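Local coordinates for FBP protein (Leishmania major, PDB 5OEZ) that probably catalyses the magnesium-dependent hydrolysis of fructose 1,6-bisphosphate to fructose 6-phosphate in gluconeogenesis, as a homotetramer with an AMP site in each subunit, at residues 217-222 with 231-236; 128-133 with 247-252; 89-94 with 103-108; 29-34 with 111-116. All coordinates share one frame; numbering follows the deposited sequence.

Interaction 1: residues 217-222 with 231-236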
loop_
_atom_site.group_PDB
_atom_site.type_symbol
_atom_site.label_atom_id
_atom_site.label_comp_id
_atom_site.label_asym_id
_atom_site.label_seq_id
_atom_site.Cartn_x
_atom_site.Cartn_y
_atom_site.Cartn_z
ATOM N N VAL C 217 24.690 4.773 24.653
ATOM C CA VAL C 217 24.603 5.980 25.484
ATOM C C VAL C 217 25.069 7.186 24.663
ATOM O O VAL C 217 25.765 7.019 23.664
ATOM C CB VAL C 217 25.453 5.804 26.766
ATOM C CG1 VAL C 217 26.946 5.844 26.445
ATOM C CG2 VAL C 217 25.095 6.845 27.811
ATOM N N ASN C 218 24.623 8.382 25.029
ATOM C CA ASN C 218 25.096 9.637 24.411
ATOM C C ASN C 218 26.391 10.138 25.096
ATOM O O ASN C 218 26.308 10.831 26.097
ATOM C CB ASN C 218 24.021 10.731 24.505
ATOM C CG ASN C 218 24.435 12.040 23.819
ATOM O OD1 ASN C 218 25.551 12.203 23.295
ATOM N ND2 ASN C 218 23.519 12.972 23.808
ATOM N N GLU C 219 27.556 9.833 24.505
ATOM C CA GLU C 219 28.848 10.189 25.075
ATOM C C GLU C 219 29.159 11.677 24.972
ATOM O O GLU C 219 30.137 12.140 25.538
ATOM C CB GLU C 219 29.989 9.361 24.464
ATOM C CG GLU C 219 29.938 7.888 24.844
ATOM C CD GLU C 219 31.265 7.145 24.669
ATOM O OE1 GLU C 219 32.300 7.623 25.202
ATOM O OE2 GLU C 219 31.277 6.047 24.054
ATOM N N GLY C 220 28.342 12.420 24.232
ATOM C CA GLY C 220 28.416 13.865 24.250
ATOM C C GLY C 220 28.246 14.459 25.641
ATOM O O GLY C 220 28.802 15.510 25.922
ATOM N N ASN C 221 27.475 13.784 26.497
ATOM C CA ASN C 221 27.217 14.226 27.874
ATOM C C ASN C 221 28.269 13.793 28.907
ATOM O O ASN C 221 28.034 13.921 30.108
ATOM C CB ASN C 221 25.820 13.719 28.314
ATOM C CG ASN C 221 24.691 14.344 27.514
ATOM O OD1 ASN C 221 24.782 15.495 27.094
ATOM N ND2 ASN C 221 23.619 13.593 27.302
ATOM N N TYR C 222 29.404 13.279 28.435
ATOM C CA TYR C 222 30.459 12.708 29.269
ATOM C C TYR C 222 30.794 13.551 30.494
ATOM O O TYR C 222 30.816 13.041 31.608
ATOM C CB TYR C 222 31.740 12.517 28.449
ATOM C CG TYR C 222 32.843 11.819 29.191
ATOM C CD1 TYR C 222 32.877 10.432 29.245
ATOM C CD2 TYR C 222 33.854 12.534 29.835
ATOM C CE1 TYR C 222 33.882 9.766 29.926
ATOM C CE2 TYR C 222 34.871 11.878 30.522
ATOM C CZ TYR C 222 34.878 10.492 30.559
ATOM O OH TYR C 222 35.861 9.790 31.219
ATOM N N GLU C 231 33.951 5.896 34.653
ATOM C CA GLU C 231 34.863 4.762 34.789
ATOM C C GLU C 231 34.362 3.532 34.057
ATOM O O GLU C 231 35.144 2.833 33.431
ATOM C CB GLU C 231 35.124 4.447 36.264
ATOM C CG GLU C 231 35.942 5.530 36.950
ATOM C CD GLU C 231 36.166 5.282 38.437
ATOM O OE1 GLU C 231 36.045 4.106 38.913
ATOM O OE2 GLU C 231 36.524 6.276 39.129
ATOM N N TYR C 232 33.068 3.288 34.146
ATOM C CA TYR C 232 32.445 2.158 33.469
ATOM C C TYR C 232 32.605 2.283 31.960
ATOM O O TYR C 232 33.004 1.333 31.284
ATOM C CB TYR C 232 30.962 2.056 33.850
ATOM C CG TYR C 232 30.123 1.167 32.944
ATOM C CD1 TYR C 232 30.364 -0.193 32.859
ATOM C CD2 TYR C 232 29.081 1.691 32.181
ATOM C CE1 TYR C 232 29.593 -1.002 32.055
ATOM C CE2 TYR C 232 28.314 0.888 31.356
ATOM C CZ TYR C 232 28.569 -0.458 31.297
ATOM O OH TYR C 232 27.787 -1.279 30.497
ATOM N N ILE C 233 32.313 3.468 31.442
ATOM C CA ILE C 233 32.427 3.703 30.009
ATOM C C ILE C 233 33.891 3.590 29.561
ATOM O O ILE C 233 34.163 2.948 28.548
ATOM C CB ILE C 233 31.758 5.025 29.580
ATOM C CG1 ILE C 233 30.241 4.952 29.811
ATOM C CG2 ILE C 233 32.048 5.347 28.116
ATOM C CD1 ILE C 233 29.487 3.910 28.986
ATOM N N ASP C 234 34.818 4.155 30.334
ATOM C CA ASP C 234 36.247 4.031 30.021
ATOM C C ASP C 234 36.690 2.558 29.977
ATOM O O ASP C 234 37.483 2.167 29.120
ATOM C CB ASP C 234 37.105 4.830 31.010
ATOM C CG ASP C 234 36.947 6.356 30.854
ATOM O OD1 ASP C 234 36.200 6.836 29.969
ATOM O OD2 ASP C 234 37.572 7.095 31.655
ATOM N N TYR C 235 36.151 1.750 30.883
ATOM C CA TYR C 235 36.468 0.333 30.933
ATOM C C TYR C 235 35.985 -0.394 29.662
ATOM O O TYR C 235 36.751 -1.132 29.071
ATOM C CB TYR C 235 35.852 -0.313 32.175
ATOM C CG TYR C 235 36.090 -1.805 32.248
ATOM C CD1 TYR C 235 37.285 -2.316 32.759
ATOM C CD2 TYR C 235 35.115 -2.719 31.794
ATOM C CE1 TYR C 235 37.501 -3.695 32.831
ATOM C CE2 TYR C 235 35.333 -4.098 31.843
ATOM C CZ TYR C 235 36.522 -4.577 32.356
ATOM O OH TYR C 235 36.753 -5.926 32.404
ATOM N N LEU C 236 34.730 -0.176 29.266
ATOM C CA LEU C 236 34.204 -0.733 28.014
ATOM C C LEU C 236 35.120 -0.452 26.810
ATOM O O LEU C 236 35.362 -1.338 26.002
ATOM C CB LEU C 236 32.808 -0.205 27.699
ATOM C CG LEU C 236 31.669 -0.468 28.674
ATOM C CD1 LEU C 236 30.357 -0.060 28.023
ATOM C CD2 LEU C 236 31.595 -1.919 29.143
#

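Interaction 2: residues 128-133 with 247-252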
loop_
_atom_site.group_PDB
_atom_site.type_symbol
_atom_site.label_atom_id
_atom_site.label_comp_id
_atom_site.label_asym_id
_atom_site.label_seq_id
_atom_site.Cartn_x
_atom_site.Cartn_y
_atom_site.Cartn_z
ATOM N N ALA C 128 15.039 13.477 9.669
ATOM C CA ALA C 128 16.204 12.730 9.200
ATOM C C ALA C 128 15.900 11.251 8.956
ATOM O O ALA C 128 16.829 10.456 8.783
ATOM C CB ALA C 128 17.332 12.854 10.216
ATOM N N ASN C 129 14.617 10.875 8.947
ATOM C CA ASN C 129 14.202 9.509 8.616
ATOM C C ASN C 129 14.795 8.422 9.531
ATOM O O ASN C 129 15.062 7.317 9.079
ATOM C CB ASN C 129 14.551 9.211 7.139
ATOM C CG ASN C 129 13.740 8.070 6.553
ATOM O OD1 ASN C 129 12.760 7.616 7.144
ATOM N ND2 ASN C 129 14.151 7.600 5.374
ATOM N N VAL C 130 14.983 8.735 10.804
ATOM C CA VAL C 130 15.393 7.709 11.773
ATOM C C VAL C 130 14.172 7.236 12.581
ATOM O O VAL C 130 13.145 7.921 12.650
ATOM C CB VAL C 130 16.651 8.056 12.609
ATOM C CG1 VAL C 130 16.376 8.946 13.809
ATOM C CG2 VAL C 130 17.348 6.778 13.078
ATOM N N SER C 131 14.265 6.012 13.080
ATOM C CA SER C 131 13.271 5.391 13.945
ATOM C C SER C 131 12.588 6.367 14.895
ATOM O O SER C 131 13.254 7.199 15.521
ATOM C CB SER C 131 13.971 4.354 14.839
ATOM O OG SER C 131 14.331 3.157 14.162
ATOM N N VAL C 132 11.265 6.248 15.010
ATOM C CA VAL C 132 10.523 6.805 16.133
ATOM C C VAL C 132 9.663 5.692 16.729
ATOM O O VAL C 132 9.657 4.587 16.205
ATOM C CB VAL C 132 9.694 8.032 15.729
ATOM C CG1 VAL C 132 10.614 9.144 15.282
ATOM C CG2 VAL C 132 8.707 7.711 14.623
ATOM N N GLY C 133 8.940 5.983 17.810
ATOM C CA GLY C 133 8.200 4.947 18.539
ATOM C C GLY C 133 7.078 5.450 19.434
ATOM O O GLY C 133 6.926 6.645 19.614
ATOM N N ARG C 247 26.477 1.976 19.714
ATOM C CA ARG C 247 25.345 2.349 18.855
ATOM C C ARG C 247 24.451 3.286 19.651
ATOM O O ARG C 247 24.052 2.943 20.753
ATOM C CB ARG C 247 24.515 1.117 18.452
ATOM C CG ARG C 247 25.233 0.101 17.577
ATOM C CD ARG C 247 25.491 0.690 16.216
ATOM N NE ARG C 247 26.099 -0.269 15.301
ATOM C CZ ARG C 247 27.404 -0.541 15.208
ATOM N NH1 ARG C 247 28.307 0.049 15.997
ATOM N NH2 ARG C 247 27.807 -1.439 14.314
ATOM N N TYR C 248 24.148 4.467 19.113
ATOM C CA TYR C 248 23.174 5.377 19.722
ATOM C C TYR C 248 22.378 6.087 18.623
ATOM O O TYR C 248 22.817 7.086 18.042
ATOM C CB TYR C 248 23.852 6.379 20.657
ATOM C CG TYR C 248 22.899 7.148 21.546
ATOM C CD1 TYR C 248 22.264 6.529 22.630
ATOM C CD2 TYR C 248 22.637 8.484 21.326
ATOM C CE1 TYR C 248 21.391 7.223 23.456
ATOM C CE2 TYR C 248 21.760 9.185 22.140
ATOM C CZ TYR C 248 21.141 8.549 23.202
ATOM O OH TYR C 248 20.285 9.255 24.009
ATOM N N ILE C 249 21.212 5.519 18.334
ATOM C CA ILE C 249 20.294 6.061 17.350
ATOM C C ILE C 249 19.779 7.423 17.811
ATOM O O ILE C 249 19.576 8.288 16.991
ATOM C CB ILE C 249 19.103 5.093 17.086
ATOM C CG1 ILE C 249 19.583 3.779 16.451
ATOM C CG2 ILE C 249 18.060 5.719 16.160
ATOM C CD1 ILE C 249 18.586 2.628 16.581
ATOM N N GLY C 250 19.535 7.591 19.109
ATOM C CA GLY C 250 18.882 8.802 19.643
ATOM C C GLY C 250 17.355 8.723 19.629
ATOM O O GLY C 250 16.677 9.729 19.737
ATOM N N SER C 251 16.809 7.527 19.451
ATOM C CA SER C 251 15.387 7.250 19.644
ATOM C C SER C 251 15.377 6.125 20.660
ATOM O O SER C 251 15.851 5.021 20.386
ATOM C CB SER C 251 14.708 6.811 18.334
ATOM O OG SER C 251 13.519 6.041 18.548
ATOM N N MET C 252 14.833 6.415 21.829
ATOM C CA MET C 252 14.787 5.452 22.908
ATOM C C MET C 252 14.157 4.108 22.481
ATOM O O MET C 252 14.683 3.040 22.800
ATOM C CB MET C 252 13.996 6.059 24.052
ATOM C CG MET C 252 13.964 5.231 25.328
ATOM S SD MET C 252 12.284 5.125 25.973
ATOM C CE MET C 252 11.864 6.864 26.077
#

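Interaction 3: residues 89-94 with 103-108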
loop_
_atom_site.group_PDB
_atom_site.type_symbol
_atom_site.label_atom_id
_atom_site.label_comp_id
_atom_site.label_asym_id
_atom_site.label_seq_id
_atom_site.Cartn_x
_atom_site.Cartn_y
_atom_site.Cartn_z
ATOM N N THR C 89 -14.353 1.578 25.182
ATOM C CA THR C 89 -15.072 1.148 26.389
ATOM C C THR C 89 -14.201 0.415 27.420
ATOM O O THR C 89 -14.712 -0.055 28.434
ATOM C CB THR C 89 -16.329 0.273 26.104
ATOM O OG1 THR C 89 -15.934 -1.066 25.757
ATOM C CG2 THR C 89 -17.207 0.891 25.010
ATOM N N SER C 90 -12.899 0.349 27.200
ATOM C CA SER C 90 -12.006 -0.428 28.066
ATOM C C SER C 90 -11.273 0.386 29.137
ATOM O O SER C 90 -10.723 -0.202 30.066
ATOM C CB SER C 90 -10.974 -1.180 27.209
ATOM O OG SER C 90 -11.610 -2.256 26.546
ATOM N N VAL C 91 -11.209 1.707 28.993
ATOM C CA VAL C 91 -10.343 2.511 29.863
ATOM C C VAL C 91 -11.152 3.302 30.879
ATOM O O VAL C 91 -12.217 3.838 30.569
ATOM C CB VAL C 91 -9.386 3.442 29.078
ATOM C CG1 VAL C 91 -8.782 2.711 27.889
ATOM C CG2 VAL C 91 -10.071 4.714 28.625
ATOM N N CYS C 92 -10.637 3.335 32.098
ATOM C CA CYS C 92 -11.126 4.214 33.154
ATOM C C CYS C 92 -10.431 5.577 33.077
ATOM O O CYS C 92 -11.080 6.632 33.086
ATOM C CB CYS C 92 -10.811 3.571 34.508
ATOM S SG CYS C 92 -11.488 4.516 35.871
ATOM N N VAL C 93 -9.110 5.535 32.963
ATOM C CA VAL C 93 -8.278 6.714 33.033
ATOM C C VAL C 93 -7.220 6.642 31.949
ATOM O O VAL C 93 -6.640 5.586 31.710
ATOM C CB VAL C 93 -7.575 6.769 34.424
ATOM C CG1 VAL C 93 -6.455 7.799 34.505
ATOM C CG2 VAL C 93 -8.601 7.020 35.510
ATOM N N LEU C 94 -6.953 7.792 31.343
ATOM C CA LEU C 94 -5.975 7.960 30.292
ATOM C C LEU C 94 -4.924 8.940 30.781
ATOM O O LEU C 94 -5.255 9.982 31.330
ATOM C CB LEU C 94 -6.662 8.599 29.101
ATOM C CG LEU C 94 -6.382 8.016 27.747
ATOM C CD1 LEU C 94 -7.080 6.677 27.622
ATOM C CD2 LEU C 94 -6.904 8.975 26.700
ATOM N N ILE C 103 -7.013 12.082 32.031
ATOM C CA ILE C 103 -8.381 12.204 31.513
ATOM C C ILE C 103 -9.195 11.032 32.022
ATOM O O ILE C 103 -8.751 9.899 31.946
ATOM C CB ILE C 103 -8.389 12.210 29.976
ATOM C CG1 ILE C 103 -7.727 13.492 29.456
ATOM C CG2 ILE C 103 -9.808 12.114 29.428
ATOM C CD1 ILE C 103 -7.211 13.360 28.046
ATOM N N ILE C 104 -10.379 11.315 32.542
ATOM C CA ILE C 104 -11.291 10.298 33.045
ATOM C C ILE C 104 -12.302 10.047 31.932
ATOM O O ILE C 104 -12.883 10.995 31.395
ATOM C CB ILE C 104 -11.997 10.756 34.348
ATOM C CG1 ILE C 104 -11.036 10.702 35.552
ATOM C CG2 ILE C 104 -13.154 9.837 34.699
ATOM C CD1 ILE C 104 -9.739 11.464 35.425
ATOM N N ALA C 105 -12.496 8.781 31.573
ATOM C CA ALA C 105 -13.525 8.415 30.602
ATOM C C ALA C 105 -14.904 8.740 31.160
ATOM O O ALA C 105 -15.112 8.669 32.372
ATOM C CB ALA C 105 -13.430 6.939 30.265
ATOM N N GLU C 106 -15.844 9.088 30.282
ATOM C CA GLU C 106 -17.239 9.374 30.702
ATOM C C GLU C 106 -17.940 8.100 31.135
ATOM O O GLU C 106 -17.683 7.031 30.568
ATOM C CB GLU C 106 -18.033 10.005 29.567
ATOM C CG GLU C 106 -17.617 11.411 29.259
ATOM C CD GLU C 106 -17.730 11.788 27.795
ATOM O OE1 GLU C 106 -18.272 10.999 26.982
ATOM O OE2 GLU C 106 -17.273 12.900 27.466
ATOM N N SER C 107 -18.815 8.227 32.132
ATOM C CA SER C 107 -19.429 7.061 32.821
ATOM C C SER C 107 -20.059 5.968 31.947
ATOM O O SER C 107 -19.871 4.785 32.237
ATOM C CB SER C 107 -20.399 7.503 33.910
ATOM O OG SER C 107 -21.455 8.273 33.384
ATOM N N GLY C 108 -20.766 6.359 30.884
ATOM C CA GLY C 108 -21.395 5.405 29.952
ATOM C C GLY C 108 -20.468 4.405 29.265
ATOM O O GLY C 108 -20.872 3.286 28.975
#

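Interaction 4: residues 29-34 with 111-116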
loop_
_atom_site.group_PDB
_atom_site.type_symbol
_atom_site.label_atom_id
_atom_site.label_comp_id
_atom_site.label_asym_id
_atom_site.label_seq_id
_atom_site.Cartn_x
_atom_site.Cartn_y
_atom_site.Cartn_z
ATOM N N THR C 29 -8.999 -7.301 24.838
ATOM C CA THR C 29 -9.077 -7.398 23.393
ATOM C C THR C 29 -9.472 -6.060 22.775
ATOM O O THR C 29 -8.843 -5.607 21.810
ATOM C CB THR C 29 -10.069 -8.505 23.005
ATOM O OG1 THR C 29 -9.582 -9.751 23.504
ATOM C CG2 THR C 29 -10.223 -8.634 21.487
ATOM N N LEU C 30 -10.512 -5.433 23.318
ATOM C CA LEU C 30 -10.958 -4.141 22.805
ATOM C C LEU C 30 -9.880 -3.083 22.983
ATOM O O LEU C 30 -9.657 -2.278 22.078
ATOM C CB LEU C 30 -12.277 -3.696 23.443
ATOM C CG LEU C 30 -13.514 -4.584 23.245
ATOM C CD1 LEU C 30 -14.769 -3.866 23.731
ATOM C CD2 LEU C 30 -13.682 -5.023 21.805
ATOM N N LEU C 31 -9.194 -3.099 24.131
ATOM C CA LEU C 31 -8.069 -2.192 24.351
ATOM C C LEU C 31 -6.979 -2.361 23.275
ATOM O O LEU C 31 -6.514 -1.390 22.698
ATOM C CB LEU C 31 -7.458 -2.412 25.734
ATOM C CG LEU C 31 -6.313 -1.481 26.135
ATOM C CD1 LEU C 31 -6.879 -0.118 26.485
ATOM C CD2 LEU C 31 -5.555 -2.043 27.328
ATOM N N MET C 32 -6.572 -3.595 23.029
ATOM C CA MET C 32 -5.536 -3.861 22.044
ATOM C C MET C 32 -5.971 -3.552 20.619
ATOM O O MET C 32 -5.128 -3.189 19.811
ATOM C CB MET C 32 -4.982 -5.283 22.168
ATOM C CG MET C 32 -4.199 -5.520 23.459
ATOM S SD MET C 32 -2.930 -4.278 23.802
ATOM C CE MET C 32 -2.010 -4.193 22.247
ATOM N N MET C 33 -7.266 -3.680 20.314
ATOM C CA MET C 33 -7.787 -3.202 19.025
ATOM C C MET C 33 -7.571 -1.723 18.872
ATOM O O MET C 33 -7.155 -1.252 17.803
ATOM C CB MET C 33 -9.290 -3.421 18.877
ATOM C CG MET C 33 -9.704 -4.401 17.817
ATOM S SD MET C 33 -10.244 -5.957 18.528
ATOM C CE MET C 33 -11.659 -5.680 19.567
ATOM N N ALA C 34 -7.932 -0.982 19.919
ATOM C CA ALA C 34 -7.794 0.466 19.897
ATOM C C ALA C 34 -6.319 0.899 19.709
ATOM O O ALA C 34 -6.032 1.833 18.947
ATOM C CB ALA C 34 -8.392 1.064 21.155
ATOM N N GLY C 111 -14.360 1.698 31.312
ATOM C CA GLY C 111 -13.812 0.363 31.624
ATOM C C GLY C 111 -12.972 0.369 32.895
ATOM O O GLY C 111 -13.144 1.240 33.745
ATOM N N ASP C 112 -12.049 -0.587 33.014
ATOM C CA ASP C 112 -11.293 -0.805 34.268
ATOM C C ASP C 112 -9.768 -0.756 34.097
ATOM O O ASP C 112 -9.026 -1.096 35.022
ATOM C CB ASP C 112 -11.774 -2.103 34.983
ATOM C CG ASP C 112 -11.873 -3.309 34.053
ATOM O OD1 ASP C 112 -11.381 -3.270 32.898
ATOM O OD2 ASP C 112 -12.475 -4.308 34.501
ATOM N N TYR C 113 -9.292 -0.287 32.942
ATOM C CA TYR C 113 -7.859 -0.128 32.712
ATOM C C TYR C 113 -7.415 1.326 32.880
ATOM O O TYR C 113 -8.116 2.254 32.476
ATOM C CB TYR C 113 -7.465 -0.661 31.327
ATOM C CG TYR C 113 -7.556 -2.165 31.245
ATOM C CD1 TYR C 113 -6.755 -2.968 32.049
ATOM C CD2 TYR C 113 -8.427 -2.789 30.355
ATOM C CE1 TYR C 113 -6.816 -4.349 31.974
ATOM C CE2 TYR C 113 -8.501 -4.173 30.281
ATOM C CZ TYR C 113 -7.696 -4.951 31.095
ATOM O OH TYR C 113 -7.758 -6.331 31.039
ATOM N N LEU C 114 -6.245 1.504 33.495
ATOM C CA LEU C 114 -5.544 2.790 33.531
ATOM C C LEU C 114 -4.420 2.654 32.523
ATOM O O LEU C 114 -3.634 1.721 32.626
ATOM C CB LEU C 114 -4.947 3.070 34.916
ATOM C CG LEU C 114 -5.905 3.246 36.110
ATOM C CD1 LEU C 114 -6.321 1.916 36.695
ATOM C CD2 LEU C 114 -5.248 4.093 37.194
ATOM N N ILE C 115 -4.328 3.570 31.561
ATOM C CA ILE C 115 -3.299 3.465 30.529
ATOM C C ILE C 115 -2.505 4.762 30.436
ATOM O O ILE C 115 -3.064 5.851 30.401
ATOM C CB ILE C 115 -3.866 3.024 29.163
ATOM C CG1 ILE C 115 -2.752 2.954 28.125
ATOM C CG2 ILE C 115 -4.968 3.945 28.675
ATOM C CD1 ILE C 115 -3.090 2.069 26.937
ATOM N N PHE C 116 -1.186 4.615 30.442
ATOM C CA PHE C 116 -0.270 5.725 30.394
ATOM C C PHE C 116 0.581 5.489 29.183
ATOM O O PHE C 116 1.177 4.423 29.061
ATOM C CB PHE C 116 0.559 5.773 31.678
ATOM C CG PHE C 116 -0.282 6.036 32.874
ATOM C CD1 PHE C 116 -0.624 7.331 33.208
ATOM C CD2 PHE C 116 -0.799 4.989 33.616
ATOM C CE1 PHE C 116 -1.438 7.595 34.300
ATOM C CE2 PHE C 116 -1.620 5.238 34.703
ATOM C CZ PHE C 116 -1.945 6.544 35.043
#

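Interaction 1: residues 217-222 with 231-236
Tyr-222 points its ring at helix 227-238 because its CG stands anti to the backbone N (chi1 -175°). Asp-234 meets it with CG anti to its own carbonyl carbon (chi1 -69°), which swings the carboxylate out from the helix toward the phenol. The Tyr-222 hydroxyl donates to the Asp-234 carboxylate, with Tyr-222 OH 3.2 Å from Asp-234 OD1. It reaches OD1 on the syn side, slightly out of the carboxylate plane. Asp-234 OD2 lies equally near Tyr-222 OH, at 3.2 Å. The ring and carboxylate planes are 18° apart. Asp-234 OD1 lies at the ring edge, near its plane, 3.7 Å from Tyr-222 CE1.

Ile-233 makes the apolar half of the contact through two branches. Its CD1 meets Val-217 CG1 tip to tip at 4.1 Å. Its CG2 lies against the Glu-219 carboxylate, 3.7 Å from OE1. That carboxylate has stronger partners elsewhere: Tyr-215 and Lys-237, and also Lys-237 of the second subunit. The methyl therefore borders a charged network that spans a subunit interface. Asn-218 OD1 accepts from Gly-220 N, an Asx turn at the start of the bend. Asn-218, which binds fructose 6-phosphate, lies in the same loop; its neighbours Val-217 and Glu-219 are the ones that reach Ile-233.

The loop leaves strand 214-216 and returns as helix 227-238. Trp-225 packs on Val-217, Tyr-222 and Ile-233. Val-217 also touches strand 265-268, while helix 325-338 lines another side of helix 227-238.

Interaction 2: residues 128-133 with 247-252
Val-130 and Ile-249 meet methyl to methyl, their side chains running at a slant to each other. In both residues CG2 lies anti to the backbone N, and these two branches do the touching. Val-130 CG2 is 3.3 Å from Ile-249 CG2, short for two methyls, so the exact value should be read with caution. The second meeting point pairs Ser-131 with Ser-251. Here the carbonyl of Ser-131, not its hydroxyl, faces the other segment, with Ser-131 O 3.2 Å from Ser-251 CB. The Ser-251 hydroxyl stands beside the same carbonyl, OG lying 3.3 Å from Ser-131 O. The nearest side-chain atoms of the two serines are Ser-131 CB and Ser-251 OG, 4.1 Å apart.

Ser-251 is the N-cap of helix 252-262, and its OG makes a weak bond to Gly-254 N. The contact joins the start of that C-terminal-domain helix to strand 132-140 of the N-terminal domain. It lies at the buried junction of the N- and C-terminal parts of the class 1 FBPase fold. Arg-247, Tyr-248 and Met-252 of 247-252 bind fructose 6-phosphate.

Asp-255 accepts from the backbone N atoms of both Ile-249 and Gly-250, which holds the loop in shape. Farther along, Val-132 CA comes to 3.9 Å from Ser-251 OG. Ser-251 also touches Asp-121 on strand 113-121, which binds manganese and fructose 6-phosphate.

Interaction 3: residues 89-94 with 103-108
Leu-94 and Ile-103 pair across a beta hairpin, at the edge of the eight-stranded mixed sheet. They form a hydrogen-bonded antiparallel pair, and Val-93 with Ile-104 is the non-hydrogen-bonded pair beside it. Leu-94 N donates to Ile-103 O at 2.8 Å. The return bond runs from Ile-103 N to Leu-94 O, also 2.8 Å.

The Leu-94 side chain can be traced outward from this frame. Leu-94 CB sits 3.8 Å from Ile-103 O. It also lies 4.1 Å from Ile-103 CB, since both side chains leave on the same face. At CG the chain forks into CD1 and CD2. Leu-94 CD1 bends back along its own strand and meets Val-91 CG2 at 3.7 Å. The same methyl also packs on Ile-115 of the next strand. CD2 turns the other way and makes a loose approach to Ile-103, with Leu-94 CD2 4.6 Å from Ile-103 CD1. Helix 72-87 closes over this face, where Lys-82, Leu-85 and Leu-86 pack on Leu-94. Val-93 and Ile-104 occupy the opposite face, and Ile-147 packs on Val-93.

The chain turns a corner at Cys-92, yet the pairing goes one bond further. Ala-105 N donates to Cys-92 O at 3.0 Å. Just past that bond the Ala-105 methyl closes on the preceding carbonyl, with Ala-105 CB 3.3 Å from Val-91 O.

Interaction 4: residues 29-34 with 111-116
Leu-31 and Tyr-113 mark the closest backbone approach of helix 27-47 to strand 113-121, with 8.6 Å between Leu-31 CA and Tyr-113 CA. At that spacing only side chains meet. Residues 29-34 form a regular helical turn, with Met-33 N bonded to Thr-29 O. Tyr-113 and Ile-115 stand two apart in the strand, so both point to the helix, with Leu-114 on the other side.

One leucine fills the space between them. Leu-31 holds CG anti to its backbone nitrogen (chi1 -177°), which sends its two methyls out from the helix toward the strand. CD2 lies over one face of the Tyr-113 ring, toward the rim, with Leu-31 CD2 4.2 Å from Tyr-113 CD2. CD1 turns to the other strand residue, and Leu-31 CD1 comes to 4.4 Å from Ile-115 CD1. The forked leucine end is thus split between an aromatic face and an aliphatic tip. On the opposite face of the same ring stands Asp-112 OD1. This arrangement belongs to the AMP pocket: Tyr-113 and Thr-29 both bind the nucleotide, as do Asp-27 and Phe-28, which touch Tyr-113. AMP is absent from this chain.

Val-138 of strand 132-140 packs on Leu-31, Tyr-113 and Ile-115 alike, so helix 27-47 covers two neighbouring strands of the sheet. Strand 113-121 bonds to Ser-90 and Cys-92 on its other side. Met-33 packs on Met-33 of the third subunit.

In the fold
Interactions 3 and 4 are neighbours, their centres 9 Å apart. Strand 91-96 joins them, as Cys-92 N lies 2.8 Å from Tyr-113 O, a probable hydrogen bond. Interactions 1 and 2 touch at the fructose 6-phosphate site, where Tyr-248 CD1 is 3.5 Å from Val-217 C. The two pairs lie on opposite sides of the chain's centre. Between interactions 2 and 4, centres are about 27 Å apart, but strands 132-140 and 113-121 are adjacent in one sheet. That sheet thus runs from the AMP pocket of interaction 4 to the metal and fructose 6-phosphate site near interaction 2. Strand 113-121 itself carries both Tyr-113 of the AMP site and the metal-binding Asp-118 and Asp-121.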